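Local structure of putative gdp-fucose protein o-fucosyltransferase 1 (Caenorhabditis elegans, 3ZY2) at residues K211-H217 against R324-G330; V283-S287 against S318-M322; A96-R102 against G113-K117. The protein belongs to the GDP-fucose protein O-fucosyltransferase family, glycosyltransferases with the two-domain GT-B fold, and holds a bound GDP. All coordinates share one frame; numbering follows the deposited sequence.

Contact 1 of 3, residues K211-H217 against R324-G330. With GDP (guanosine-5'-diphosphate), chain C.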
loop_
_atom_site.group_PDB
_atom_site.type_symbol
_atom_site.label_atom_id
_atom_site.label_comp_id
_atom_site.label_asym_id
_atom_site.label_seq_id
_atom_site.Cartn_x
_atom_site.Cartn_y
_atom_site.Cartn_z
ATOM N N LYS A 211 15.099 25.021 38.216
ATOM C CA LYS A 211 15.614 23.651 38.096
ATOM C C LYS A 211 15.843 23.012 39.464
ATOM O O LYS A 211 16.114 23.698 40.448
ATOM C CB LYS A 211 16.903 23.664 37.290
ATOM C CG LYS A 211 16.626 23.929 35.769
ATOM C CD LYS A 211 17.898 24.148 34.946
ATOM C CE LYS A 211 18.712 22.853 34.746
ATOM N NZ LYS A 211 17.948 21.816 33.990
ATOM N N PRO A 212 15.713 21.676 39.527
ATOM C CA PRO A 212 15.381 20.775 38.407
ATOM C C PRO A 212 13.896 20.822 38.083
ATOM O O PRO A 212 13.073 21.079 38.969
ATOM C CB PRO A 212 15.755 19.393 38.948
ATOM C CG PRO A 212 15.721 19.507 40.439
ATOM C CD PRO A 212 15.932 20.961 40.810
ATOM N N PHE A 213 13.556 20.652 36.810
ATOM C CA PHE A 213 12.134 20.696 36.411
ATOM C C PHE A 213 11.675 19.409 35.778
ATOM O O PHE A 213 12.455 18.698 35.114
ATOM C CB PHE A 213 11.759 21.936 35.542
ATOM C CG PHE A 213 12.198 21.879 34.089
ATOM C CD1 PHE A 213 13.465 22.323 33.712
ATOM C CD2 PHE A 213 11.301 21.491 33.090
ATOM C CE1 PHE A 213 13.845 22.331 32.361
ATOM C CE2 PHE A 213 11.675 21.487 31.725
ATOM C CZ PHE A 213 12.948 21.912 31.358
ATOM N N VAL A 214 10.412 19.094 36.041
ATOM C CA VAL A 214 9.729 17.966 35.407
ATOM C C VAL A 214 8.962 18.521 34.222
ATOM O O VAL A 214 8.224 19.482 34.380
ATOM C CB VAL A 214 8.696 17.288 36.356
ATOM C CG1 VAL A 214 8.020 16.101 35.668
ATOM C CG2 VAL A 214 9.361 16.759 37.625
ATOM N N ALA A 215 9.152 17.940 33.040
ATOM C CA ALA A 215 8.319 18.264 31.863
ATOM C C ALA A 215 7.382 17.117 31.597
ATOM O O ALA A 215 7.812 15.945 31.652
ATOM C CB ALA A 215 9.202 18.514 30.623
ATOM N N VAL A 216 6.132 17.447 31.291
ATOM C CA VAL A 216 5.108 16.414 31.027
ATOM C C VAL A 216 4.417 16.691 29.704
ATOM O O VAL A 216 4.188 17.844 29.354
ATOM C CB VAL A 216 4.057 16.289 32.171
ATOM C CG1 VAL A 216 4.751 16.062 33.499
ATOM C CG2 VAL A 216 3.153 17.518 32.215
ATOM N N HIS A 217 4.103 15.616 28.994
ATOM C CA HIS A 217 3.293 15.673 27.783
ATOM C C HIS A 217 1.899 15.142 28.057
ATOM O O HIS A 217 1.736 13.984 28.430
ATOM C CB HIS A 217 3.942 14.862 26.651
ATOM C CG HIS A 217 3.172 14.933 25.370
ATOM N ND1 HIS A 217 2.979 13.848 24.537
ATOM C CD2 HIS A 217 2.520 15.979 24.793
ATOM C CE1 HIS A 217 2.248 14.228 23.500
ATOM N NE2 HIS A 217 1.950 15.513 23.633
ATOM N N ARG A 324 15.153 18.965 27.126
ATOM C CA ARG A 324 16.110 19.606 28.056
ATOM C C ARG A 324 15.767 19.432 29.528
ATOM O O ARG A 324 16.569 19.812 30.398
ATOM C CB ARG A 324 16.207 21.106 27.752
ATOM C CG ARG A 324 16.816 21.354 26.375
ATOM C CD ARG A 324 16.864 22.849 26.017
ATOM N NE ARG A 324 17.962 23.492 26.712
ATOM C CZ ARG A 324 19.218 23.575 26.261
ATOM N NH1 ARG A 324 19.574 23.072 25.079
ATOM N NH2 ARG A 324 20.135 24.170 27.012
ATOM N N ALA A 325 14.614 18.831 29.814
ATOM C CA ALA A 325 14.100 18.716 31.185
ATOM C C ALA A 325 14.979 17.848 32.063
ATOM O O ALA A 325 15.668 16.974 31.568
ATOM C CB ALA A 325 12.673 18.152 31.171
ATOM N N ASP A 326 14.922 18.071 33.372
ATOM C CA ASP A 326 15.620 17.167 34.288
ATOM C C ASP A 326 14.956 15.809 34.311
ATOM O O ASP A 326 15.655 14.801 34.408
ATOM C CB ASP A 326 15.721 17.808 35.665
ATOM C CG ASP A 326 16.502 19.121 35.622
ATOM O OD1 ASP A 326 15.905 20.178 35.268
ATOM O OD2 ASP A 326 17.736 19.101 35.907
ATOM N N LEU A 327 13.636 15.770 34.204
ATOM C CA LEU A 327 12.869 14.519 34.078
ATOM C C LEU A 327 11.708 14.775 33.126
ATOM O O LEU A 327 11.053 15.805 33.233
ATOM C CB LEU A 327 12.315 14.053 35.427
ATOM C CG LEU A 327 11.428 12.794 35.353
ATOM C CD1 LEU A 327 12.265 11.570 34.941
ATOM C CD2 LEU A 327 10.719 12.537 36.672
ATOM N N PHE A 328 11.489 13.863 32.183
ATOM C CA PHE A 328 10.372 13.908 31.246
ATOM C C PHE A 328 9.402 12.794 31.610
ATOM O O PHE A 328 9.828 11.660 31.807
ATOM C CB PHE A 328 10.879 13.675 29.827
ATOM C CG PHE A 328 9.779 13.412 28.802
ATOM C CD1 PHE A 328 8.736 14.319 28.600
ATOM C CD2 PHE A 328 9.820 12.265 28.024
ATOM C CE1 PHE A 328 7.766 14.051 27.638
ATOM C CE2 PHE A 328 8.828 12.009 27.066
ATOM C CZ PHE A 328 7.808 12.917 26.864
ATOM N N VAL A 329 8.119 13.143 31.736
ATOM C CA VAL A 329 7.041 12.124 31.845
ATOM C C VAL A 329 6.168 12.248 30.607
ATOM O O VAL A 329 5.511 13.277 30.404
ATOM C CB VAL A 329 6.179 12.258 33.126
ATOM C CG1 VAL A 329 5.263 11.018 33.283
ATOM C CG2 VAL A 329 7.053 12.412 34.361
ATOM N N GLY A 330 6.181 11.215 29.768
ATOM C CA GLY A 330 5.428 11.258 28.520
ATOM C C GLY A 330 4.231 10.346 28.461
ATOM O O GLY A 330 3.893 9.686 29.458
HETATM P PB GDP C . 0.552 11.314 18.067
HETATM O O1B GDP C . 0.665 12.020 19.367
HETATM O O2B GDP C . 1.352 10.079 17.544
HETATM O O3B GDP C . -0.683 11.822 17.102
HETATM O O3A GDP C . 1.584 12.579 17.526
HETATM P PA GDP C . 1.609 13.264 15.952
HETATM O O1A GDP C . 2.814 14.370 16.556
HETATM O O2A GDP C . 1.764 12.540 14.849
HETATM O "O5'" GDP C . -0.079 13.817 16.203
HETATM C "C5'" GDP C . 0.241 14.675 17.114
HETATM C "C4'" GDP C . -0.147 15.962 17.171
HETATM O "O4'" GDP C . -1.071 16.732 17.828
HETATM C "C3'" GDP C . 1.079 16.613 17.205
HETATM O "O3'" GDP C . 2.083 17.111 15.878
HETATM C "C2'" GDP C . 0.763 18.765 17.496
HETATM O "O2'" GDP C . 0.382 19.152 16.252
HETATM C "C1'" GDP C . -0.364 18.261 18.380
HETATM N N9 GDP C . 0.163 18.034 19.529
HETATM C C8 GDP C . 0.302 16.430 20.390
HETATM N N7 GDP C . 0.886 17.097 21.333
HETATM C C5 GDP C . 1.180 18.329 21.478
HETATM C C6 GDP C . 1.882 19.588 22.449
HETATM O O6 GDP C . 2.267 19.090 23.403
HETATM N N1 GDP C . 1.760 20.490 21.876
HETATM C C2 GDP C . 1.345 21.037 20.839
HETATM N N2 GDP C . 1.334 21.969 20.485
HETATM N N3 GDP C . 0.626 20.290 19.651
HETATM C C4 GDP C . 0.610 18.923 20.115
HETATM O O HOH W 1 17.317 22.494 31.293
#

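Contact 2 of 3, residues V283-S287 against S318-M322. With GDP (guanosine-5'-diphosphate), chain C.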
loop_
_atom_site.group_PDB
_atom_site.type_symbol
_atom_site.label_atom_id
_atom_site.label_comp_id
_atom_site.label_asym_id
_atom_site.label_seq_id
_atom_site.Cartn_x
_atom_site.Cartn_y
_atom_site.Cartn_z
ATOM N N VAL A 283 7.379 22.777 37.077
ATOM C CA VAL A 283 6.845 21.808 36.125
ATOM C C VAL A 283 6.540 22.528 34.809
ATOM O O VAL A 283 6.045 23.664 34.804
ATOM C CB VAL A 283 5.564 21.101 36.684
ATOM C CG1 VAL A 283 4.866 20.278 35.582
ATOM C CG2 VAL A 283 5.926 20.233 37.895
ATOM N N PHE A 284 6.898 21.878 33.710
ATOM C CA PHE A 284 6.529 22.341 32.382
ATOM C C PHE A 284 5.488 21.402 31.803
ATOM O O PHE A 284 5.642 20.177 31.859
ATOM C CB PHE A 284 7.750 22.369 31.465
ATOM C CG PHE A 284 7.414 22.721 30.045
ATOM C CD1 PHE A 284 7.033 24.033 29.697
ATOM C CD2 PHE A 284 7.455 21.742 29.055
ATOM C CE1 PHE A 284 6.741 24.375 28.378
ATOM C CE2 PHE A 284 7.156 22.076 27.721
ATOM C CZ PHE A 284 6.776 23.402 27.398
ATOM N N VAL A 285 4.452 21.978 31.199
ATOM C CA VAL A 285 3.418 21.170 30.545
ATOM C C VAL A 285 3.314 21.514 29.058
ATOM O O VAL A 285 3.098 22.688 28.688
ATOM C CB VAL A 285 2.023 21.435 31.161
ATOM C CG1 VAL A 285 0.940 20.592 30.443
ATOM C CG2 VAL A 285 2.005 21.183 32.675
ATOM N N ALA A 286 3.432 20.477 28.232
ATOM C CA ALA A 286 3.125 20.569 26.793
ATOM C C ALA A 286 1.840 19.782 26.577
ATOM O O ALA A 286 1.703 18.672 27.058
ATOM C CB ALA A 286 4.259 19.961 25.950
ATOM N N SER A 287 0.876 20.387 25.886
ATOM C CA SER A 287 -0.383 19.709 25.602
ATOM C C SER A 287 -0.927 20.132 24.242
ATOM O O SER A 287 -0.672 21.246 23.781
ATOM C CB SER A 287 -1.417 19.992 26.705
ATOM O OG SER A 287 -2.599 19.215 26.464
ATOM N N SER A 318 8.123 23.235 22.349
ATOM C CA SER A 318 7.714 22.323 23.443
ATOM C C SER A 318 8.538 21.048 23.427
ATOM O O SER A 318 8.993 20.602 24.475
ATOM C CB SER A 318 6.223 21.981 23.410
ATOM O OG SER A 318 5.452 23.106 23.817
ATOM N N LEU A 319 8.701 20.433 22.256
ATOM C CA LEU A 319 9.547 19.238 22.172
ATOM C C LEU A 319 10.971 19.519 22.675
ATOM O O LEU A 319 11.577 18.702 23.406
ATOM C CB LEU A 319 9.601 18.731 20.714
ATOM C CG LEU A 319 8.292 18.075 20.230
ATOM C CD1 LEU A 319 8.349 17.959 18.728
ATOM C CD2 LEU A 319 8.089 16.689 20.851
ATOM N N ALA A 320 11.530 20.653 22.248
ATOM C CA ALA A 320 12.883 21.014 22.634
ATOM C C ALA A 320 12.995 21.195 24.152
ATOM O O ALA A 320 13.950 20.707 24.768
ATOM C CB ALA A 320 13.314 22.282 21.893
ATOM N N ILE A 321 12.022 21.883 24.748
ATOM C CA ILE A 321 12.011 22.085 26.211
ATOM C C ILE A 321 11.951 20.749 26.932
ATOM O O ILE A 321 12.668 20.521 27.884
ATOM C CB ILE A 321 10.855 23.011 26.650
ATOM C CG1 ILE A 321 11.113 24.446 26.153
ATOM C CG2 ILE A 321 10.679 23.013 28.194
ATOM C CD1 ILE A 321 9.894 25.312 26.189
ATOM N N MET A 322 11.085 19.852 26.467
ATOM C CA MET A 322 10.968 18.546 27.116
ATOM C C MET A 322 12.260 17.759 26.977
ATOM O O MET A 322 12.611 16.992 27.880
ATOM C CB MET A 322 9.760 17.773 26.554
ATOM C CG MET A 322 8.405 18.454 26.867
ATOM S SD MET A 322 6.932 17.459 26.493
ATOM C CE MET A 322 6.903 17.795 24.737
HETATM P PB GDP C . 0.552 11.314 18.067
HETATM O O1B GDP C . 0.665 12.020 19.367
HETATM O O2B GDP C . 1.352 10.079 17.544
HETATM O O3B GDP C . -0.683 11.822 17.102
HETATM O O3A GDP C . 1.584 12.579 17.526
HETATM P PA GDP C . 1.609 13.264 15.952
HETATM O O1A GDP C . 2.814 14.370 16.556
HETATM O O2A GDP C . 1.764 12.540 14.849
HETATM O "O5'" GDP C . -0.079 13.817 16.203
HETATM C "C5'" GDP C . 0.241 14.675 17.114
HETATM C "C4'" GDP C . -0.147 15.962 17.171
HETATM O "O4'" GDP C . -1.071 16.732 17.828
HETATM C "C3'" GDP C . 1.079 16.613 17.205
HETATM O "O3'" GDP C . 2.083 17.111 15.878
HETATM C "C2'" GDP C . 0.763 18.765 17.496
HETATM O "O2'" GDP C . 0.382 19.152 16.252
HETATM C "C1'" GDP C . -0.364 18.261 18.380
HETATM N N9 GDP C . 0.163 18.034 19.529
HETATM C C8 GDP C . 0.302 16.430 20.390
HETATM N N7 GDP C . 0.886 17.097 21.333
HETATM C C5 GDP C . 1.180 18.329 21.478
HETATM C C6 GDP C . 1.882 19.588 22.449
HETATM O O6 GDP C . 2.267 19.090 23.403
HETATM N N1 GDP C . 1.760 20.490 21.876
HETATM C C2 GDP C . 1.345 21.037 20.839
HETATM N N2 GDP C . 1.334 21.969 20.485
HETATM N N3 GDP C . 0.626 20.290 19.651
HETATM C C4 GDP C . 0.610 18.923 20.115
#

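Contact 3 of 3, residues A96-R102 against G113-K117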
loop_
_atom_site.group_PDB
_atom_site.type_symbol
_atom_site.label_atom_id
_atom_site.label_comp_id
_atom_site.label_asym_id
_atom_site.label_seq_id
_atom_site.Cartn_x
_atom_site.Cartn_y
_atom_site.Cartn_z
ATOM N N ALA A 96 7.049 8.227 -10.344
ATOM C CA ALA A 96 6.640 7.945 -8.975
ATOM C C ALA A 96 6.978 6.499 -8.647
ATOM O O ALA A 96 6.788 5.600 -9.478
ATOM C CB ALA A 96 5.159 8.178 -8.811
ATOM N N PHE A 97 7.465 6.287 -7.433
ATOM C CA PHE A 97 7.840 4.963 -6.961
ATOM C C PHE A 97 6.857 4.516 -5.911
ATOM O O PHE A 97 6.551 5.259 -4.973
ATOM C CB PHE A 97 9.260 4.961 -6.386
ATOM C CG PHE A 97 10.334 4.976 -7.429
ATOM C CD1 PHE A 97 10.479 6.077 -8.277
ATOM C CD2 PHE A 97 11.182 3.876 -7.596
ATOM C CE1 PHE A 97 11.464 6.099 -9.251
ATOM C CE2 PHE A 97 12.187 3.906 -8.575
ATOM C CZ PHE A 97 12.317 5.011 -9.401
ATOM N N CYS A 98 6.362 3.289 -6.069
ATOM C CA CYS A 98 5.491 2.697 -5.063
ATOM C C CYS A 98 5.636 1.171 -5.031
ATOM O O CYS A 98 6.313 0.591 -5.876
ATOM C CB CYS A 98 4.043 3.121 -5.297
ATOM S SG CYS A 98 3.366 2.470 -6.811
ATOM N N TRP A 99 5.029 0.543 -4.030
ATOM C CA TRP A 99 5.201 -0.895 -3.798
ATOM C C TRP A 99 4.718 -1.723 -4.988
ATOM O O TRP A 99 5.434 -2.590 -5.508
ATOM C CB TRP A 99 4.455 -1.320 -2.529
ATOM C CG TRP A 99 4.971 -2.609 -1.945
ATOM C CD1 TRP A 99 4.687 -3.882 -2.363
ATOM C CD2 TRP A 99 5.877 -2.742 -0.840
ATOM N NE1 TRP A 99 5.358 -4.799 -1.580
ATOM C CE2 TRP A 99 6.097 -4.124 -0.642
ATOM C CE3 TRP A 99 6.518 -1.825 0.007
ATOM C CZ2 TRP A 99 6.948 -4.611 0.361
ATOM C CZ3 TRP A 99 7.355 -2.312 1.011
ATOM C CH2 TRP A 99 7.558 -3.694 1.179
ATOM N N THR A 100 3.504 -1.417 -5.423
ATOM C CA THR A 100 2.800 -2.194 -6.428
ATOM C C THR A 100 1.656 -1.338 -6.974
ATOM O O THR A 100 1.271 -0.351 -6.324
ATOM C CB THR A 100 2.244 -3.493 -5.794
ATOM O OG1 THR A 100 1.788 -4.379 -6.821
ATOM C CG2 THR A 100 1.108 -3.182 -4.807
ATOM N N PRO A 101 1.104 -1.696 -8.157
ATOM C CA PRO A 101 -0.066 -0.950 -8.603
ATOM C C PRO A 101 -1.185 -1.000 -7.571
ATOM O O PRO A 101 -1.373 -2.016 -6.892
ATOM C CB PRO A 101 -0.479 -1.682 -9.879
ATOM C CG PRO A 101 0.793 -2.213 -10.420
ATOM C CD PRO A 101 1.594 -2.611 -9.213
ATOM N N ARG A 102 -1.895 0.113 -7.433
ATOM C CA ARG A 102 -3.025 0.184 -6.518
ATOM C C ARG A 102 -4.224 0.759 -7.268
ATOM O O ARG A 102 -4.065 1.451 -8.284
ATOM C CB ARG A 102 -2.691 1.009 -5.260
ATOM C CG ARG A 102 -2.826 2.523 -5.428
ATOM C CD ARG A 102 -2.300 3.300 -4.214
ATOM N NE ARG A 102 -0.850 3.163 -4.052
ATOM C CZ ARG A 102 -0.117 3.773 -3.118
ATOM N NH1 ARG A 102 -0.682 4.588 -2.233
ATOM N NH2 ARG A 102 1.198 3.567 -3.072
ATOM N N GLY A 113 -1.874 1.818 -10.636
ATOM C CA GLY A 113 -0.605 2.545 -10.613
ATOM C C GLY A 113 -0.363 3.097 -9.224
ATOM O O GLY A 113 -1.031 2.708 -8.270
ATOM N N CYS A 114 0.598 4.009 -9.091
ATOM C CA CYS A 114 0.927 4.560 -7.772
ATOM C C CYS A 114 -0.054 5.625 -7.269
ATOM O O CYS A 114 -0.236 5.785 -6.053
ATOM C CB CYS A 114 2.344 5.143 -7.764
ATOM S SG CYS A 114 3.653 3.976 -8.151
ATOM N N HIS A 115 -0.645 6.368 -8.206
ATOM C CA HIS A 115 -1.503 7.541 -7.925
ATOM C C HIS A 115 -0.979 8.492 -6.836
ATOM O O HIS A 115 -1.674 8.841 -5.879
ATOM C CB HIS A 115 -2.952 7.101 -7.696
ATOM C CG HIS A 115 -3.522 6.348 -8.856
ATOM N ND1 HIS A 115 -3.821 6.954 -10.057
ATOM C CD2 HIS A 115 -3.813 5.033 -9.014
ATOM C CE1 HIS A 115 -4.283 6.047 -10.900
ATOM N NE2 HIS A 115 -4.283 4.874 -10.293
ATOM N N SER A 116 0.259 8.938 -7.032
ATOM C CA SER A 116 1.041 9.615 -5.985
ATOM C C SER A 116 0.566 10.995 -5.546
ATOM O O SER A 116 0.957 11.478 -4.476
ATOM C CB SER A 116 2.503 9.703 -6.421
ATOM O OG SER A 116 3.043 8.409 -6.562
ATOM N N LYS A 117 -0.251 11.643 -6.373
ATOM C CA LYS A 117 -0.727 12.994 -6.090
ATOM C C LYS A 117 -2.216 13.103 -5.744
ATOM O O LYS A 117 -2.745 14.213 -5.594
ATOM C CB LYS A 117 -0.410 13.925 -7.265
ATOM C CG LYS A 117 0.857 14.748 -7.101
ATOM C CD LYS A 117 0.605 16.132 -7.692
ATOM C CE LYS A 117 1.818 16.741 -8.285
ATOM N NZ LYS A 117 1.553 18.160 -8.705
HETATM O O HOH W 2 5.321 7.549 -5.270
#

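Contact 1 of 3, residues K211-H217 against R324-G330
Asp-326 OD1 takes two donors from opposite faces of its carboxylate. Phe-213 N lies 2.8 Å from Asp-326 OD1 and approaches from well above the carboxylate plane, while Lys-211 NZ arrives on the syn side, 2.9 Å from Asp-326 OD1, and makes the salt bridge. The lysine chain bends at chi3 (72°) and again at chi4, which turns NZ back onto the acid. A water that accepts from Lys-211 NZ and donates to Arg-324 O adds a second tie at this more exposed end. Pro-212, preceded by a cis peptide, rests CB on the carboxylate, 3.4 Å from Asp-326 CG.

Inward, small residues let the side chains close up. A chi1 of 76° puts Phe-213 CG between the backbone N and the carbonyl carbon, and Ala-325 CA lies over one face of the ring, a CH-pi contact. Ala-325 CB also meets Ala-215 CB at 3.5 Å. The sheet face opposite Ala-215 carries branched side chains: Val-214 CG1 touches Val-329 CG2, and Val-216 lies alongside Val-329, forming a layer packed against helix 264-278.

The backbones run parallel and exchange a ladder of bonds, among them Ala-215 N to Leu-327 O and, at 2.8 Å, Val-329 N to Ala-215 O. Near its end the Phe-328 ring turns an edge to His-217 CB and one face to Gly-330 N, where a glycine leaves room for the ring. Ser-337 OG is hydrogen-bonded to His-217 ND1 and should fix the imidazole's rotation, leaving NE2 to donate to GDP N7 at 3.0 Å. A nucleotide met at the carboxyl end of a central parallel strand is characteristic of the Rossmann-like domains of the GT-B fold.

Contact 2 of 3, residues V283-S287 against S318-M322
Phe-284 sends its side chain from the strand toward residues 318-322 of helix 315-324, meeting Ile-321, Met-322 and Ser-318 in turn. From CB, with CG anti to the backbone N (chi1 175°), the ring extends so that Ile-321 CG2 sits over its centre. That methyl is 3.6 Å from Phe-284 CD2 and makes a CH-pi contact with the face. Farther along, Phe-284 CE2 has Met-322 CG at 3.9 Å, lying at the ring edge. Ile-321 CD1 reaches CE1 and the tip, while Phe-284 CZ comes edge-on to Ser-318 OG at 3.8 Å.

Two residues farther along the strand, Ala-286 is short enough for the helix to approach: its CB meets Met-322 CE at 3.6 Å, and Ser-318 CB as well. The flexible thioether, bent at chi3 (-80°), spans from the ring edge, met by CG, to Ala-286 CB, met by SD and CE. Ala-286 CB also lies 3.3 Å from GDP O6, at the pocket.

Among the residues that touch, Ser-318 has the polar hydroxyl, hydrogen-bonded to Gln-310 and to Asp-313, which also bonds GDP. Between the two segments the contacts are apolar, with the CH-pi contact the most specific of them.

Contact 3 of 3, residues A96-R102 against G113-K117
Cys-98 and Cys-114 close a disulfide-bridged loop that leaves the end of strand 95-98, part of the parallel sheet of the N-terminal half of this GT-B protein. The tight part of the contact surrounds that bridge. Cys-98 SG and Cys-114 SG are bonded at 2.0 Å, with a disulfide torsion of -78°. To reach its partner, Cys-98 places SG between its backbone N and carbonyl carbon (chi1 66°), pointing at the loop. Ala-96, two residues earlier on the same side of the strand, offers only a methyl, small enough for Ser-116 OG to come within 3.1 Å of Ala-96 CB. Asp-136 accepts from Cys-114 N, which satisfies this backbone N-H and ties the loop to strand 135-138.

The contact opens toward solvent at the Arg-102 side chain, whose backbone pairs with the buried Gly-113. The two form a single antiparallel hydrogen-bonded bridge, Arg-102 N to Gly-113 O at 2.9 Å and Gly-113 N to Arg-102 O at 3.2 Å. Gly-113 is almost fully extended, a conformation that suits glycine. Arg-102 lays one guanidinium face over Cys-114 O without bonding to it, and His-115 turns its ring edge to Arg-102 O while its NE2 is hydrogen-bonded to Glu-111 O. Residues 104-110, between the two segments, are not modelled, consistent with mobility. Just past Cys-98 the chain reaches the dimer partner, where the Trp-99 ring meets Trp-99 of the second subunit.

Back at the buried end, one water joins the two segments: it donates to Phe-97 O at 2.6 Å and is hydrogen-bonded to Ser-116 OG at 2.8 Å.

Overall arrangement
From the N terminus, contact 3 comes first and closes a short loop, joining the end of strand 95-98 to residues 113-117 before helix 122-128. It is complete before either of the others begins. Contact 1 opens at 211-217, and contact 2 both opens at 283-287 and closes at 318-322 before 324-330 completes contact 1, so the smaller loop lies within the larger. Strand 213-218 stands between strands 282-287 and 327-330, and helix 315-324 leads directly into the last of these. Contacts 1 and 2 therefore share the GDP-binding sheet, whereas contact 3, its centre about 43 Å from that of contact 1, ties a loop to the parallel sheet of the N-terminal half.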